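Local coordinates for inactive glucansucrase (Lactobacillus reuteri, PDB 5JBD), which is an inactive member of the glucansucrase family, a large multidomain protein of glycoside hydrolase family 70 whose core is related to the TIM barrel, at residues 95-105 against 152-163. Residues are numbered along the deposited sequence; the frame is centred on the assembly and turned at random.
Sequences QFIKYFVNNGY and KLANDINSFAAT
Phe160 drives its ring against helix 95-101 as a knob among Gln95, Phe96, Tyr99 and Phe100. A flat phenylalanine suits this hole, offering a face to the edge of Phe96 in a T-shaped pair, planes at 82°. Tyr99 runs alongside it the other way and lays a ring face over Phe160 CA, a CH-pi contact 4.0 Å from CA to the ring centroid. Phe160 reaches this hole because CG stands anti to the backbone N (chi1 170°). Phe100 returns the knob among Leu153, Asp156, Ile157 and Phe160; Phe100 CE2 lies 3.6 Å from Leu153 CD1. This is knobs-into-holes packing of helical segments 95-101 and 152-162, whose N-to-C directions make 127°; helix 126-147 backs it, Leu136 on Phe96 and Ile140 on Tyr105 and Leu153. Polar groups close both ends. Tyrosine suits position 105, its ring packing on Phe100 while OH donates to the anti lone pair of Asp156 OD2 at 2.6 Å. That carboxylate oxygen can serve two donors, and Lys152 NZ takes its syn lone pair in a salt bridge, which probably keeps Asp156 ionised. At the other end a water donates to both Gln95 OE1 and Thr163 OG1. Further out, Asn103 ND2 sits above the Tyr99 ring centre, opposite Phe160 CA, and hydrogen-bonds Tyr99 O at 2.9 Å.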
ATOM      1  N   GLN A  95      -6.319  21.933 -34.992  1.00 41.76           N
ATOM      2  CA  GLN A  95      -6.394  22.314 -33.571  1.00 41.18           C
ATOM      3  C   GLN A  95      -5.140  23.028 -33.075  1.00 40.39           C
ATOM      4  O   GLN A  95      -5.236  24.022 -32.352  1.00 39.75           O
ATOM      5  CB  GLN A  95      -6.638  21.115 -32.663  1.00 40.82           C
ATOM      6  CG  GLN A  95      -8.024  20.490 -32.720  1.00 41.21           C
ATOM      7  CD  GLN A  95      -8.097  19.269 -31.826  1.00 41.04           C
ATOM      8  OE1 GLN A  95      -7.835  19.356 -30.631  1.00 39.82           O
ATOM      9  NE2 GLN A  95      -8.416  18.117 -32.406  1.00 41.94           N
ATOM     10  N   PHE A  96      -3.969  22.532 -33.477  1.00 40.08           N
ATOM     11  CA  PHE A  96      -2.699  23.177 -33.123  1.00 38.63           C
ATOM     12  C   PHE A  96      -2.654  24.619 -33.611  1.00 39.86           C
ATOM     13  O   PHE A  96      -2.306  25.525 -32.852  1.00 39.08           O
ATOM     14  CB  PHE A  96      -1.514  22.392 -33.684  1.00 38.00           C
ATOM     15  CG  PHE A  96      -0.184  23.013 -33.387  1.00 37.47           C
ATOM     16  CD1 PHE A  96       0.432  22.803 -32.154  1.00 36.85           C
ATOM     17  CD2 PHE A  96       0.465  23.791 -34.331  1.00 37.59           C
ATOM     18  CE1 PHE A  96       1.661  23.367 -31.870  1.00 35.96           C
ATOM     19  CE2 PHE A  96       1.696  24.371 -34.049  1.00 37.23           C
ATOM     20  CZ  PHE A  96       2.295  24.155 -32.817  1.00 36.55           C
ATOM     21  N   ILE A  97      -3.024  24.823 -34.870  1.00 41.93           N
ATOM     22  CA  ILE A  97      -3.020  26.155 -35.490  1.00 43.64           C
ATOM     23  C   ILE A  97      -3.966  27.104 -34.746  1.00 44.25           C
ATOM     24  O   ILE A  97      -3.559  28.203 -34.341  1.00 44.82           O
ATOM     25  CB  ILE A  97      -3.347  26.074 -37.011  1.00 44.44           C
ATOM     26  CG1 ILE A  97      -2.208  25.353 -37.757  1.00 44.39           C
ATOM     27  CG2 ILE A  97      -3.553  27.465 -37.615  1.00 45.81           C
ATOM     28  CD1 ILE A  97      -2.571  24.845 -39.142  1.00 45.27           C
ATOM     29  N   LYS A  98      -5.207  26.660 -34.560  1.00 45.67           N
ATOM     30  CA  LYS A  98      -6.224  27.389 -33.786  1.00 46.87           C
ATOM     31  C   LYS A  98      -5.767  27.748 -32.376  1.00 43.92           C
ATOM     32  O   LYS A  98      -5.892  28.894 -31.955  1.00 43.68           O
ATOM     33  CB  LYS A  98      -7.513  26.559 -33.662  1.00 49.86           C
ATOM     34  CG  LYS A  98      -8.398  26.539 -34.899  1.00 53.72           C
ATOM     35  CD  LYS A  98      -9.809  26.004 -34.584  1.00 56.80           C
ATOM     36  CE  LYS A  98     -10.822  26.923 -33.914  1.00 60.37           C
ATOM     37  NZ  LYS A  98     -12.236  26.581 -34.260  1.00 63.95           N
ATOM     38  N   TYR A  99      -5.252  26.753 -31.658  1.00 41.80           N
ATOM     39  CA  TYR A  99      -4.808  26.938 -30.276  1.00 40.33           C
ATOM     40  C   TYR A  99      -3.688  27.985 -30.179  1.00 40.32           C
ATOM     41  O   TYR A  99      -3.790  28.949 -29.397  1.00 40.25           O
ATOM     42  CB  TYR A  99      -4.369  25.609 -29.645  1.00 38.99           C
ATOM     43  CG  TYR A  99      -4.014  25.754 -28.175  1.00 38.41           C
ATOM     44  CD1 TYR A  99      -2.732  26.142 -27.782  1.00 38.85           C
ATOM     45  CD2 TYR A  99      -4.966  25.568 -27.187  1.00 38.92           C
ATOM     46  CE1 TYR A  99      -2.404  26.325 -26.449  1.00 38.39           C
ATOM     47  CE2 TYR A  99      -4.641  25.727 -25.842  1.00 38.41           C
ATOM     48  CZ  TYR A  99      -3.367  26.115 -25.482  1.00 39.14           C
ATOM     49  OH  TYR A  99      -3.033  26.291 -24.160  1.00 39.87           O
ATOM     50  N   PHE A 100      -2.651  27.831 -31.000  1.00 39.56           N
ATOM     51  CA  PHE A 100      -1.533  28.777 -30.965  1.00 39.63           C
ATOM     52  C   PHE A 100      -1.920  30.199 -31.346  1.00 41.30           C
ATOM     53  O   PHE A 100      -1.570  31.147 -30.640  1.00 40.31           O
ATOM     54  CB  PHE A 100      -0.328  28.259 -31.757  1.00 39.35           C
ATOM     55  CG  PHE A 100       0.611  27.454 -30.904  1.00 38.23           C
ATOM     56  CD1 PHE A 100       0.185  26.273 -30.339  1.00 37.46           C
ATOM     57  CD2 PHE A 100       1.884  27.917 -30.600  1.00 38.09           C
ATOM     58  CE1 PHE A 100       1.021  25.536 -29.514  1.00 37.10           C
ATOM     59  CE2 PHE A 100       2.724  27.186 -29.777  1.00 37.25           C
ATOM     60  CZ  PHE A 100       2.292  25.992 -29.236  1.00 36.49           C
ATOM     61  N   VAL A 101      -2.698  30.356 -32.413  1.00 44.29           N
ATOM     62  CA  VAL A 101      -3.136  31.697 -32.831  1.00 46.03           C
ATOM     63  C   VAL A 101      -3.970  32.369 -31.712  1.00 46.44           C
ATOM     64  O   VAL A 101      -3.867  33.583 -31.522  1.00 46.04           O
ATOM     65  CB  VAL A 101      -3.864  31.665 -34.204  1.00 47.38           C
ATOM     66  CG1 VAL A 101      -4.530  32.996 -34.522  1.00 48.75           C
ATOM     67  CG2 VAL A 101      -2.880  31.306 -35.313  1.00 47.15           C
ATOM     68  N   ASN A 102      -4.730  31.576 -30.948  1.00 45.96           N
ATOM     69  CA  ASN A 102      -5.517  32.085 -29.806  1.00 47.95           C
ATOM     70  C   ASN A 102      -4.766  32.210 -28.462  1.00 48.12           C
ATOM     71  O   ASN A 102      -5.350  32.687 -27.487  1.00 49.90           O
ATOM     72  CB  ASN A 102      -6.793  31.246 -29.615  1.00 48.61           C
ATOM     73  CG  ASN A 102      -7.927  31.702 -30.514  1.00 50.95           C
ATOM     74  OD1 ASN A 102      -8.613  32.679 -30.208  1.00 51.71           O
ATOM     75  ND2 ASN A 102      -8.124  31.004 -31.633  1.00 51.37           N
ATOM     76  N   ASN A 103      -3.490  31.817 -28.408  1.00 47.65           N
ATOM     77  CA  ASN A 103      -2.705  31.862 -27.163  1.00 46.97           C
ATOM     78  C   ASN A 103      -1.311  32.478 -27.364  1.00 46.53           C
ATOM     79  O   ASN A 103      -0.292  31.924 -26.941  1.00 44.11           O
ATOM     80  CB  ASN A 103      -2.625  30.459 -26.558  1.00 46.52           C
ATOM     81  CG  ASN A 103      -3.942  30.021 -25.941  1.00 47.19           C
ATOM     82  OD1 ASN A 103      -4.258  30.409 -24.825  1.00 47.13           O
ATOM     83  ND2 ASN A 103      -4.727  29.237 -26.678  1.00 46.60           N
ATOM     84  N   GLY A 104      -1.294  33.651 -27.995  1.00 46.27           N
ATOM     85  CA  GLY A 104      -0.096  34.474 -28.112  1.00 46.49           C
ATOM     86  C   GLY A 104       0.684  34.427 -29.420  1.00 46.46           C
ATOM     87  O   GLY A 104       1.739  35.042 -29.502  1.00 46.91           O
ATOM     88  N   TYR A 105       0.178  33.749 -30.451  1.00 45.35           N
ATOM     89  CA  TYR A 105       0.909  33.641 -31.726  1.00 45.43           C
ATOM     90  C   TYR A 105       0.074  34.131 -32.907  1.00 47.25           C
ATOM     91  O   TYR A 105      -0.026  33.473 -33.946  1.00 46.17           O
ATOM     92  CB  TYR A 105       1.384  32.204 -31.936  1.00 44.00           C
ATOM     93  CG  TYR A 105       2.242  31.666 -30.794  1.00 42.06           C
ATOM     94  CD1 TYR A 105       1.653  31.105 -29.656  1.00 41.01           C
ATOM     95  CD2 TYR A 105       3.634  31.716 -30.853  1.00 40.93           C
ATOM     96  CE1 TYR A 105       2.421  30.612 -28.622  1.00 39.83           C
ATOM     97  CE2 TYR A 105       4.410  31.226 -29.815  1.00 40.18           C
ATOM     98  CZ  TYR A 105       3.801  30.673 -28.699  1.00 39.85           C
ATOM     99  OH  TYR A 105       4.551  30.172 -27.662  1.00 38.91           O
ATOM    100  N   LYS A 152       8.570  29.598 -22.887  1.00 41.20           N
ATOM    101  CA  LYS A 152       7.147  29.862 -23.127  1.00 41.86           C
ATOM    102  C   LYS A 152       6.555  28.829 -24.103  1.00 40.44           C
ATOM    103  O   LYS A 152       5.503  28.251 -23.833  1.00 38.38           O
ATOM    104  CB  LYS A 152       6.917  31.279 -23.661  1.00 43.91           C
ATOM    105  CG  LYS A 152       5.445  31.699 -23.662  1.00 44.73           C
ATOM    106  CD  LYS A 152       5.229  33.023 -24.387  1.00 45.78           C
ATOM    107  CE  LYS A 152       3.747  33.390 -24.452  1.00 46.68           C
ATOM    108  NZ  LYS A 152       2.940  32.487 -25.326  1.00 45.32           N
ATOM    109  N   LEU A 153       7.238  28.611 -25.228  1.00 38.24           N
ATOM    110  CA  LEU A 153       6.813  27.609 -26.226  1.00 37.29           C
ATOM    111  C   LEU A 153       6.591  26.241 -25.607  1.00 35.04           C
ATOM    112  O   LEU A 153       5.560  25.594 -25.863  1.00 33.68           O
ATOM    113  CB  LEU A 153       7.839  27.514 -27.374  1.00 36.82           C
ATOM    114  CG  LEU A 153       7.616  26.445 -28.454  1.00 36.22           C
ATOM    115  CD1 LEU A 153       6.254  26.594 -29.116  1.00 36.56           C
ATOM    116  CD2 LEU A 153       8.710  26.546 -29.507  1.00 36.98           C
ATOM    117  N   ALA A 154       7.536  25.806 -24.775  1.00 33.99           N
ATOM    118  CA  ALA A 154       7.434  24.516 -24.095  1.00 32.69           C
ATOM    119  C   ALA A 154       6.156  24.376 -23.248  1.00 32.61           C
ATOM    120  O   ALA A 154       5.484  23.337 -23.288  1.00 31.46           O
ATOM    121  CB  ALA A 154       8.665  24.269 -23.229  1.00 32.65           C
ATOM    122  N   ASN A 155       5.838  25.423 -22.493  1.00 33.69           N
ATOM    123  CA  ASN A 155       4.583  25.483 -21.713  1.00 35.15           C
ATOM    124  C   ASN A 155       3.342  25.481 -22.623  1.00 34.14           C
ATOM    125  O   ASN A 155       2.370  24.812 -22.331  1.00 33.86           O
ATOM    126  CB  ASN A 155       4.553  26.732 -20.812  1.00 37.23           C
ATOM    127  CG  ASN A 155       5.590  26.691 -19.685  1.00 38.24           C
ATOM    128  OD1 ASN A 155       5.959  25.628 -19.186  1.00 39.13           O
ATOM    129  ND2 ASN A 155       6.035  27.865 -19.267  1.00 40.09           N
ATOM    130  N   ASP A 156       3.402  26.230 -23.723  1.00 35.24           N
ATOM    131  CA  ASP A 156       2.290  26.301 -24.672  1.00 35.51           C
ATOM    132  C   ASP A 156       2.054  24.951 -25.353  1.00 34.64           C
ATOM    133  O   ASP A 156       0.909  24.548 -25.535  1.00 35.66           O
ATOM    134  CB  ASP A 156       2.514  27.429 -25.684  1.00 36.73           C
ATOM    135  CG  ASP A 156       2.457  28.815 -25.037  1.00 37.03           C
ATOM    136  OD1 ASP A 156       1.808  28.953 -23.979  1.00 37.78           O
ATOM    137  OD2 ASP A 156       3.054  29.765 -25.574  1.00 35.62           O
ATOM    138  N   ILE A 157       3.126  24.228 -25.672  1.00 33.69           N
ATOM    139  CA  ILE A 157       3.014  22.867 -26.223  1.00 33.22           C
ATOM    140  C   ILE A 157       2.375  21.902 -25.214  1.00 33.39           C
ATOM    141  O   ILE A 157       1.494  21.127 -25.577  1.00 32.62           O
ATOM    142  CB  ILE A 157       4.393  22.327 -26.685  1.00 32.61           C
ATOM    143  CG1 ILE A 157       4.874  23.084 -27.932  1.00 33.23           C
ATOM    144  CG2 ILE A 157       4.354  20.820 -26.950  1.00 31.83           C
ATOM    145  CD1 ILE A 157       4.192  22.692 -29.233  1.00 33.73           C
ATOM    146  N   ASN A 158       2.836  21.944 -23.964  1.00 34.34           N
ATOM    147  CA  ASN A 158       2.263  21.108 -22.896  1.00 34.71           C
ATOM    148  C   ASN A 158       0.786  21.444 -22.652  1.00 34.49           C
ATOM    149  O   ASN A 158      -0.034  20.544 -22.529  1.00 34.74           O
ATOM    150  CB  ASN A 158       3.060  21.236 -21.593  1.00 36.25           C
ATOM    151  CG  ASN A 158       4.464  20.655 -21.696  1.00 39.07           C
ATOM    152  OD1 ASN A 158       4.730  19.759 -22.495  1.00 38.86           O
ATOM    153  ND2 ASN A 158       5.384  21.197 -20.901  1.00 41.97           N
ATOM    154  N   SER A 159       0.452  22.733 -22.635  1.00 35.33           N
ATOM    155  CA  SER A 159      -0.947  23.163 -22.503  1.00 37.37           C
ATOM    156  C   SER A 159      -1.803  22.717 -23.693  1.00 36.41           C
ATOM    157  O   SER A 159      -2.905  22.202 -23.498  1.00 36.42           O
ATOM    158  CB  SER A 159      -1.035  24.675 -22.318  1.00 39.43           C
ATOM    159  OG  SER A 159      -0.284  25.060 -21.187  1.00 41.89           O
ATOM    160  N   PHE A 160      -1.290  22.875 -24.916  1.00 35.29           N
ATOM    161  CA  PHE A 160      -2.002  22.365 -26.098  1.00 34.72           C
ATOM    162  C   PHE A 160      -2.227  20.867 -26.038  1.00 33.83           C
ATOM    163  O   PHE A 160      -3.356  20.401 -26.248  1.00 34.31           O
ATOM    164  CB  PHE A 160      -1.278  22.684 -27.412  1.00 34.75           C
ATOM    165  CG  PHE A 160      -1.867  21.963 -28.600  1.00 34.96           C
ATOM    166  CD1 PHE A 160      -3.141  22.285 -29.055  1.00 36.01           C
ATOM    167  CD2 PHE A 160      -1.173  20.937 -29.238  1.00 34.69           C
ATOM    168  CE1 PHE A 160      -3.707  21.618 -30.134  1.00 36.86           C
ATOM    169  CE2 PHE A 160      -1.728  20.270 -30.324  1.00 35.42           C
ATOM    170  CZ  PHE A 160      -2.998  20.610 -30.774  1.00 36.53           C
ATOM    171  N   ALA A 161      -1.168  20.115 -25.735  1.00 32.36           N
ATOM    172  CA  ALA A 161      -1.255  18.647 -25.729  1.00 32.52           C
ATOM    173  C   ALA A 161      -2.315  18.142 -24.765  1.00 32.46           C
ATOM    174  O   ALA A 161      -3.050  17.220 -25.089  1.00 31.45           O
ATOM    175  CB  ALA A 161       0.084  18.025 -25.397  1.00 31.93           C
ATOM    176  N   ALA A 162      -2.431  18.801 -23.614  1.00 34.41           N
ATOM    177  CA  ALA A 162      -3.462  18.475 -22.599  1.00 35.03           C
ATOM    178  C   ALA A 162      -4.913  18.619 -23.087  1.00 35.60           C
ATOM    179  O   ALA A 162      -5.808  18.029 -22.496  1.00 36.11           O
ATOM    180  CB  ALA A 162      -3.248  19.306 -21.339  1.00 34.55           C
ATOM    181  N   THR A 163      -5.143  19.389 -24.151  1.00 35.42           N
ATOM    182  CA  THR A 163      -6.479  19.519 -24.759  1.00 36.25           C
ATOM    183  C   THR A 163      -6.788  18.476 -25.852  1.00 35.84           C
ATOM    184  O   THR A 163      -7.909  18.419 -26.338  1.00 36.21           O
ATOM    185  CB  THR A 163      -6.695  20.928 -25.365  1.00 36.72           C
ATOM    186  OG1 THR A 163      -5.969  21.053 -26.603  1.00 35.36           O
ATOM    187  CG2 THR A 163      -6.269  22.040 -24.388  1.00 36.24           C
TER
HETATM  188  O   HOH W   1      -7.101  21.489 -29.071  1.00 38.40           O